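Local coordinates for protein aminoacyl-histidine dipeptidase (Vibrio alginolyticus, PDB 3MRU) that binds zinc and, as an aminoacyl-histidine dipeptidase of the M20C family, probably hydrolyses dipeptides, including Xaa-His, at residues L246-R254 / A266-A274; D408-R416 / N447-P455. One frame throughout, in Å; residues are numbered along the deposited sequence.

Interaction 1: L246-R254 / A266-A274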
loop_
_atom_site.group_PDB
_atom_site.type_symbol
_atom_site.label_atom_id
_atom_site.label_comp_id
_atom_site.label_asym_id
_atom_site.label_seq_id
_atom_site.Cartn_x
_atom_site.Cartn_y
_atom_site.Cartn_z
ATOM N N LEU A 246 -2.324 7.270 -41.150
ATOM C CA LEU A 246 -1.131 6.535 -41.598
ATOM C C LEU A 246 -1.408 5.101 -42.092
ATOM O O LEU A 246 -0.481 4.386 -42.495
ATOM C CB LEU A 246 -0.142 6.464 -40.444
ATOM C CG LEU A 246 1.340 6.616 -40.718
ATOM C CD1 LEU A 246 1.620 7.973 -41.355
ATOM C CD2 LEU A 246 2.069 6.499 -39.412
ATOM N N ASP A 247 -2.678 4.685 -42.031
ATOM C CA ASP A 247 -3.150 3.363 -42.498
ATOM C C ASP A 247 -2.346 2.143 -41.981
ATOM O O ASP A 247 -2.239 1.115 -42.663
ATOM C CB ASP A 247 -3.300 3.343 -44.033
ATOM C CG ASP A 247 -4.504 2.513 -44.503
ATOM O OD1 ASP A 247 -4.756 1.439 -43.912
ATOM O OD2 ASP A 247 -5.196 2.931 -45.464
ATOM N N LEU A 248 -1.805 2.264 -40.768
ATOM C CA LEU A 248 -1.089 1.160 -40.134
ATOM C C LEU A 248 -1.974 0.226 -39.317
ATOM O O LEU A 248 -2.964 0.639 -38.723
ATOM C CB LEU A 248 0.084 1.650 -39.298
ATOM C CG LEU A 248 -0.061 2.792 -38.314
ATOM C CD1 LEU A 248 -0.887 2.360 -37.149
ATOM C CD2 LEU A 248 1.334 3.152 -37.861
ATOM N N ARG A 249 -1.571 -1.041 -39.305
ATOM C CA ARG A 249 -2.342 -2.132 -38.756
ATOM C C ARG A 249 -1.587 -2.704 -37.585
ATOM O O ARG A 249 -0.359 -2.696 -37.549
ATOM C CB ARG A 249 -2.511 -3.193 -39.816
ATOM C CG ARG A 249 -2.999 -2.649 -41.136
ATOM C CD ARG A 249 -4.519 -2.469 -41.137
ATOM N NE ARG A 249 -5.228 -3.679 -40.689
ATOM C CZ ARG A 249 -5.335 -4.807 -41.402
ATOM N NH1 ARG A 249 -4.773 -4.902 -42.606
ATOM N NH2 ARG A 249 -5.995 -5.854 -40.905
ATOM N N LEU A 250 -2.336 -3.223 -36.628
ATOM C CA LEU A 250 -1.801 -3.532 -35.322
ATOM C C LEU A 250 -1.623 -5.019 -35.082
ATOM O O LEU A 250 -2.558 -5.808 -35.241
ATOM C CB LEU A 250 -2.758 -2.973 -34.281
ATOM C CG LEU A 250 -2.628 -3.217 -32.790
ATOM C CD1 LEU A 250 -1.516 -2.381 -32.217
ATOM C CD2 LEU A 250 -3.943 -2.828 -32.166
ATOM N N VAL A 251 -0.414 -5.412 -34.716
ATOM C CA VAL A 251 -0.181 -6.807 -34.346
ATOM C C VAL A 251 -0.020 -7.079 -32.841
ATOM O O VAL A 251 -0.631 -7.985 -32.288
ATOM C CB VAL A 251 0.981 -7.479 -35.215
ATOM C CG1 VAL A 251 1.924 -6.451 -35.825
ATOM C CG2 VAL A 251 1.755 -8.535 -34.432
ATOM N N GLU A 252 0.772 -6.240 -32.190
ATOM C CA GLU A 252 1.223 -6.482 -30.831
ATOM C C GLU A 252 1.180 -5.181 -29.986
ATOM O O GLU A 252 1.503 -4.102 -30.485
ATOM C CB GLU A 252 2.646 -7.072 -30.869
ATOM C CG GLU A 252 3.295 -7.368 -29.529
ATOM C CD GLU A 252 2.820 -8.664 -28.924
ATOM O OE1 GLU A 252 3.642 -9.337 -28.253
ATOM O OE2 GLU A 252 1.630 -9.010 -29.117
ATOM N N PHE A 253 0.787 -5.309 -28.719
ATOM C CA PHE A 253 0.748 -4.205 -27.759
ATOM C C PHE A 253 1.085 -4.781 -26.367
ATOM O O PHE A 253 0.283 -5.496 -25.757
ATOM C CB PHE A 253 -0.651 -3.540 -27.760
ATOM C CG PHE A 253 -0.679 -2.090 -27.269
ATOM C CD1 PHE A 253 -1.525 -1.165 -27.879
ATOM C CD2 PHE A 253 0.113 -1.657 -26.203
ATOM C CE1 PHE A 253 -1.574 0.159 -27.443
ATOM C CE2 PHE A 253 0.071 -0.337 -25.770
ATOM C CZ PHE A 253 -0.774 0.569 -26.394
ATOM N N ARG A 254 2.271 -4.472 -25.870
ATOM C CA ARG A 254 2.704 -4.973 -24.588
ATOM C C ARG A 254 3.255 -3.798 -23.806
ATOM O O ARG A 254 4.136 -3.080 -24.297
ATOM C CB ARG A 254 3.795 -6.030 -24.798
ATOM C CG ARG A 254 4.351 -6.721 -23.532
ATOM C CD ARG A 254 3.389 -7.778 -22.984
ATOM N NE ARG A 254 2.378 -8.162 -23.988
ATOM C CZ ARG A 254 2.535 -9.115 -24.913
ATOM N NH1 ARG A 254 1.550 -9.357 -25.773
ATOM N NH2 ARG A 254 3.665 -9.827 -24.987
ATOM N N ALA A 266 6.751 0.419 -22.746
ATOM C CA ALA A 266 5.627 -0.169 -23.445
ATOM C C ALA A 266 5.967 -0.173 -24.895
ATOM O O ALA A 266 6.793 0.613 -25.337
ATOM C CB ALA A 266 4.395 0.643 -23.223
ATOM N N PHE A 267 5.337 -1.047 -25.657
ATOM C CA PHE A 267 5.612 -1.066 -27.075
ATOM C C PHE A 267 4.488 -1.652 -27.896
ATOM O O PHE A 267 3.693 -2.450 -27.413
ATOM C CB PHE A 267 6.912 -1.817 -27.355
ATOM C CG PHE A 267 6.793 -3.315 -27.276
ATOM C CD1 PHE A 267 6.179 -4.041 -28.305
ATOM C CD2 PHE A 267 7.339 -4.007 -26.200
ATOM C CE1 PHE A 267 6.081 -5.419 -28.252
ATOM C CE2 PHE A 267 7.254 -5.408 -26.145
ATOM C CZ PHE A 267 6.621 -6.106 -27.175
ATOM N N VAL A 268 4.449 -1.253 -29.152
ATOM C CA VAL A 268 3.518 -1.788 -30.089
ATOM C C VAL A 268 4.378 -2.219 -31.259
ATOM O O VAL A 268 5.352 -1.541 -31.596
ATOM C CB VAL A 268 2.475 -0.718 -30.513
ATOM C CG1 VAL A 268 3.085 0.267 -31.493
ATOM C CG2 VAL A 268 1.304 -1.347 -31.191
ATOM N N THR A 269 4.060 -3.371 -31.847
ATOM C CA THR A 269 4.580 -3.681 -33.175
ATOM C C THR A 269 3.401 -3.555 -34.123
ATOM O O THR A 269 2.284 -3.941 -33.795
ATOM C CB THR A 269 5.289 -5.066 -33.295
ATOM O OG1 THR A 269 4.326 -6.091 -33.535
ATOM C CG2 THR A 269 6.106 -5.409 -32.045
ATOM N N VAL A 270 3.645 -2.960 -35.278
ATOM C CA VAL A 270 2.591 -2.723 -36.240
ATOM C C VAL A 270 3.064 -3.078 -37.645
ATOM O O VAL A 270 4.277 -3.101 -37.932
ATOM C CB VAL A 270 2.081 -1.219 -36.236
ATOM C CG1 VAL A 270 1.659 -0.752 -34.831
ATOM C CG2 VAL A 270 3.117 -0.249 -36.854
ATOM N N ALA A 271 2.081 -3.335 -38.507
ATOM C CA ALA A 271 2.284 -3.475 -39.935
ATOM C C ALA A 271 1.820 -2.200 -40.638
ATOM O O ALA A 271 0.809 -1.609 -40.255
ATOM C CB ALA A 271 1.503 -4.663 -40.442
ATOM N N LEU A 272 2.570 -1.782 -41.665
ATOM C CA LEU A 272 2.232 -0.607 -42.509
ATOM C C LEU A 272 2.840 -0.736 -43.917
ATOM O O LEU A 272 3.845 -1.453 -44.087
ATOM C CB LEU A 272 2.688 0.712 -41.855
ATOM C CG LEU A 272 4.113 1.254 -41.991
ATOM C CD1 LEU A 272 4.143 2.678 -41.483
ATOM C CD2 LEU A 272 5.142 0.419 -41.243
ATOM N N PRO A 273 2.240 -0.039 -44.925
ATOM C CA PRO A 273 2.845 0.012 -46.262
ATOM C C PRO A 273 4.265 0.580 -46.172
ATOM O O PRO A 273 4.493 1.573 -45.447
ATOM C CB PRO A 273 1.935 0.985 -47.027
ATOM C CG PRO A 273 0.640 0.961 -46.318
ATOM C CD PRO A 273 0.997 0.761 -44.870
ATOM N N ALA A 274 5.215 -0.045 -46.876
ATOM C CA ALA A 274 6.609 0.425 -46.860
ATOM C C ALA A 274 6.759 1.884 -47.363
ATOM O O ALA A 274 7.769 2.538 -47.076
ATOM C CB ALA A 274 7.515 -0.540 -47.626
#
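Thr269 O is gripped by two backbone donors of the facing strand, Val251 N and Glu252 N, each at 3.2 Å, reaching it from the same face of its carbonyl plane. Two residues opposite one make this a classic beta bulge, and the antiparallel register slips by one between Leu250 and Glu252. On either side of it the ladder is regular: Arg249 N donates to Ala271 O at 2.6 Å with an almost straight N-H...O, and Arg254 and Phe267 pair through two bonds, the shorter from Phe267 N to Arg254 O at 2.7 Å. On the face carrying Glu252 and Arg254, the Phe267 ring lies beneath the stem of Arg254, whose CB sits 4.0 Å from the ring centroid in a CH-pi contact. Arg254 CG, anti to the backbone N (chi1 -178°), stays near the same rim, while the bent chain beyond it brings NH1 3.2 Å from Glu252 OE1 in a salt bridge. Glu252 CG meets CE1 of Phe267 at 3.6 Å. The other face, with Leu250, Phe253, Val268 and Val270, is apolar: Leu250 and Phe253 touch helix 318-330, Phe253 and Val268 helix 231-242. This antiparallel strand pair thus separates its chemistry by face: apolar groups buried against helices and, on the partly exposed face, charged ends that pair beyond the rim of the ring while Arg254 CB and both CG carbons pack on Phe267.

Interaction 2: D408-R416 / N447-P455; sequences DSEIMAIFR and NMDMVSFGP
Ile411 and Met412 close on Val451 from one turn of helix 410-420, and this is the dense part of the contact. Val451 turns its two methyls to different partners: CG2 lies 3.3 Å from Ile411 CD1 and also meets Ile411 CG2, while CG1 lies 3.5 Å from Met412 CE. The Met412 chain leaves with CG anti to the backbone N (chi1 -163°), then bends at both following torsions, which carries its methyl in toward the strand although its CB does not head for it. Farther along, Phe415 points an edge at a ring face: its CE2 stands 3.8 Å from Phe453 CG, offset toward the rim of that ring. The centroids are 5.4 Å apart and the planes are inclined at 66°, an edge-to-face pair. Val451 CG1 approaches one face of the Phe415 ring and so links the aliphatic and aromatic parts. The start of the helix is more polar and nearer solvent. No hydrogen bond crosses between the segments: Asp449, partly exposed, rests OD2 against Ile411 CG2, 3.7 Å from Ser409 OG. Ser409, the buried N-cap, accepts a weak bond from Met412 N to its OG at 3.3 Å. The loose, solvent side is at exposed Glu410, whose OE1 stands 4.8 Å from Asp449 OD2, where like charges would probably disfavour closer approach; Glu410 also has a weak, long ion pair with Lys73. Helix 410-420 lies over strand 449-452, an outermost strand of the six-stranded mixed sheet, the segment axes 7.8 Å apart at closest and inclined by 37°, with Ile411 reaching neighbouring strand 168-171 at Ile168 and Leu170. Helix 469-485 flanks the aromatic end, Gln478 and Leu482 touching Phe415 and Phe475 meeting Phe453.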
loop_
_atom_site.group_PDB
_atom_site.type_symbol
_atom_site.label_atom_id
_atom_site.label_comp_id
_atom_site.label_asym_id
_atom_site.label_seq_id
_atom_site.Cartn_x
_atom_site.Cartn_y
_atom_site.Cartn_z
ATOM N N ASP A 408 -9.220 17.822 11.660
ATOM C CA ASP A 408 -9.359 18.124 13.081
ATOM C C ASP A 408 -10.411 17.264 13.792
ATOM O O ASP A 408 -11.214 17.762 14.591
ATOM C CB ASP A 408 -9.554 19.619 13.366
ATOM C CG ASP A 408 -8.545 20.148 14.386
ATOM O OD1 ASP A 408 -7.402 19.621 14.421
ATOM O OD2 ASP A 408 -8.887 21.084 15.146
ATOM N N SER A 409 -10.397 15.970 13.479
ATOM C CA SER A 409 -11.009 14.970 14.333
ATOM C C SER A 409 -10.386 15.177 15.704
ATOM O O SER A 409 -9.266 15.721 15.817
ATOM C CB SER A 409 -10.718 13.561 13.806
ATOM O OG SER A 409 -9.348 13.219 13.976
ATOM N N GLU A 410 -11.113 14.739 16.734
ATOM C CA GLU A 410 -10.646 14.787 18.129
ATOM C C GLU A 410 -9.189 14.372 18.357
ATOM O O GLU A 410 -8.373 15.133 18.902
ATOM C CB GLU A 410 -11.463 13.796 18.976
ATOM C CG GLU A 410 -12.982 14.026 19.005
ATOM C CD GLU A 410 -13.702 13.039 19.933
ATOM O OE1 GLU A 410 -13.595 11.804 19.719
ATOM O OE2 GLU A 410 -14.380 13.504 20.878
ATOM N N ILE A 411 -8.894 13.155 17.886
ATOM C CA ILE A 411 -7.657 12.427 18.174
ATOM C C ILE A 411 -6.499 12.953 17.322
ATOM O O ILE A 411 -5.387 13.117 17.814
ATOM C CB ILE A 411 -7.839 10.869 18.094
ATOM C CG1 ILE A 411 -6.941 10.128 19.107
ATOM C CG2 ILE A 411 -7.813 10.332 16.658
ATOM C CD1 ILE A 411 -5.432 10.240 18.854
ATOM N N MET A 412 -6.761 13.257 16.061
ATOM C CA MET A 412 -5.742 13.886 15.252
ATOM C C MET A 412 -5.310 15.194 15.892
ATOM O O MET A 412 -4.115 15.470 15.986
ATOM C CB MET A 412 -6.245 14.126 13.828
ATOM C CG MET A 412 -5.117 14.390 12.813
ATOM S SD MET A 412 -3.645 13.322 13.024
ATOM C CE MET A 412 -4.377 11.681 13.115
ATOM N N ALA A 413 -6.299 15.975 16.336
ATOM C CA ALA A 413 -6.069 17.291 16.926
ATOM C C ALA A 413 -5.216 17.156 18.167
ATOM O O ALA A 413 -4.184 17.827 18.314
ATOM C CB ALA A 413 -7.386 17.954 17.269
ATOM N N ILE A 414 -5.658 16.262 19.047
ATOM C CA ILE A 414 -4.943 15.960 20.277
ATOM C C ILE A 414 -3.516 15.570 19.968
ATOM O O ILE A 414 -2.588 16.297 20.313
ATOM C CB ILE A 414 -5.634 14.862 21.061
ATOM C CG1 ILE A 414 -6.932 15.420 21.628
ATOM C CG2 ILE A 414 -4.746 14.378 22.174
ATOM C CD1 ILE A 414 -6.844 16.615 22.629
ATOM N N PHE A 415 -3.359 14.446 19.278
ATOM C CA PHE A 415 -2.058 13.947 18.922
ATOM C C PHE A 415 -1.193 15.088 18.443
ATOM O O PHE A 415 -0.058 15.240 18.873
ATOM C CB PHE A 415 -2.180 12.890 17.833
ATOM C CG PHE A 415 -0.879 12.233 17.484
ATOM C CD1 PHE A 415 0.084 12.908 16.752
ATOM C CD2 PHE A 415 -0.624 10.933 17.885
ATOM C CE1 PHE A 415 1.271 12.309 16.444
ATOM C CE2 PHE A 415 0.563 10.320 17.575
ATOM C CZ PHE A 415 1.515 11.013 16.853
ATOM N N ARG A 416 -1.747 15.901 17.557
ATOM C CA ARG A 416 -1.008 16.992 16.952
ATOM C C ARG A 416 -0.523 17.941 18.039
ATOM O O ARG A 416 0.646 18.366 18.044
ATOM C CB ARG A 416 -1.906 17.738 15.958
ATOM C CG ARG A 416 -1.161 18.461 14.877
ATOM C CD ARG A 416 -2.092 18.783 13.728
ATOM N NE ARG A 416 -1.335 18.930 12.480
ATOM C CZ ARG A 416 -1.859 19.235 11.295
ATOM N NH1 ARG A 416 -1.059 19.336 10.242
ATOM N NH2 ARG A 416 -3.167 19.444 11.157
ATOM N N ASN A 447 -17.773 4.929 12.559
ATOM C CA ASN A 447 -17.835 5.913 13.627
ATOM C C ASN A 447 -16.453 6.171 14.222
ATOM O O ASN A 447 -16.120 7.308 14.560
ATOM C CB ASN A 447 -18.804 5.458 14.720
ATOM C CG ASN A 447 -20.213 5.253 14.201
ATOM O OD1 ASN A 447 -20.546 5.674 13.093
ATOM N ND2 ASN A 447 -21.050 4.603 15.001
ATOM N N MET A 448 -15.648 5.118 14.350
ATOM C CA MET A 448 -14.298 5.273 14.895
ATOM C C MET A 448 -13.347 6.012 13.988
ATOM O O MET A 448 -13.139 5.619 12.842
ATOM C CB MET A 448 -13.676 3.920 15.195
ATOM C CG MET A 448 -14.114 3.327 16.496
ATOM S SD MET A 448 -12.667 2.645 17.288
ATOM C CE MET A 448 -12.358 1.189 16.275
ATOM N N ASP A 449 -12.757 7.076 14.514
ATOM C CA ASP A 449 -11.615 7.717 13.865
ATOM C C ASP A 449 -10.389 7.087 14.496
ATOM O O ASP A 449 -10.515 6.304 15.446
ATOM C CB ASP A 449 -11.588 9.212 14.172
ATOM C CG ASP A 449 -11.461 9.493 15.666
ATOM O OD1 ASP A 449 -11.972 8.660 16.473
ATOM O OD2 ASP A 449 -10.852 10.548 16.028
ATOM N N MET A 450 -9.208 7.445 13.994
ATOM C CA MET A 450 -7.998 6.777 14.418
ATOM C C MET A 450 -6.712 7.404 13.924
ATOM O O MET A 450 -6.716 8.390 13.186
ATOM C CB MET A 450 -8.046 5.304 14.003
ATOM C CG MET A 450 -8.466 5.040 12.579
ATOM S SD MET A 450 -8.944 3.319 12.343
ATOM C CE MET A 450 -10.494 3.300 13.270
ATOM N N VAL A 451 -5.609 6.815 14.376
ATOM C CA VAL A 451 -4.276 7.302 14.093
ATOM C C VAL A 451 -3.355 6.114 13.989
ATOM O O VAL A 451 -3.610 5.069 14.565
ATOM C CB VAL A 451 -3.710 8.231 15.207
ATOM C CG1 VAL A 451 -2.619 9.112 14.644
ATOM C CG2 VAL A 451 -4.766 9.108 15.783
ATOM N N SER A 452 -2.272 6.309 13.257
ATOM C CA SER A 452 -1.255 5.321 13.101
ATOM C C SER A 452 0.105 6.007 13.150
ATOM O O SER A 452 0.422 6.833 12.308
ATOM C CB SER A 452 -1.457 4.579 11.778
ATOM O OG SER A 452 -0.214 4.238 11.167
ATOM N N PHE A 453 0.897 5.645 14.149
ATOM C CA PHE A 453 2.273 6.119 14.308
ATOM C C PHE A 453 3.063 5.051 15.075
ATOM O O PHE A 453 2.477 4.254 15.831
ATOM C CB PHE A 453 2.302 7.235 15.336
ATOM C CG PHE A 453 1.788 6.804 16.674
ATOM C CD1 PHE A 453 0.463 6.398 16.823
ATOM C CD2 PHE A 453 2.625 6.756 17.769
ATOM C CE1 PHE A 453 -0.025 5.971 18.058
ATOM C CE2 PHE A 453 2.151 6.335 19.004
ATOM C CZ PHE A 453 0.826 5.942 19.154
ATOM N N GLY A 454 4.384 5.054 14.905
ATOM C CA GLY A 454 5.254 4.161 15.655
ATOM C C GLY A 454 6.717 4.552 15.649
ATOM O O GLY A 454 7.070 5.597 15.134
ATOM N N PRO A 455 7.588 3.694 16.192
ATOM C CA PRO A 455 9.023 3.925 16.189
ATOM C C PRO A 455 9.575 3.914 14.784
ATOM O O PRO A 455 8.873 3.509 13.871
ATOM C CB PRO A 455 9.563 2.657 16.824
ATOM C CG PRO A 455 8.601 1.637 16.450
ATOM C CD PRO A 455 7.284 2.300 16.581
#

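How the interactions relate
Interaction 1 comes first along the chain and is complete before interaction 2 begins; their centres are 53 Å apart, on opposite sides of the chain's centre, and their nearest atoms about 35 Å apart. They share no sheet. Residues 246-254 and 266-274 pair within the large branched sheet, in the range matching the M20 dimerisation family and away from the annotated metal sites. Residues 408-416 and 447-455 join a helix to an outermost strand of the six-stranded sheet, with Phe453 about 13 Å from a bound zinc ion. The two therefore sample the two-part architecture of M20 peptidases, one lobe distant from the metals and the other carrying them.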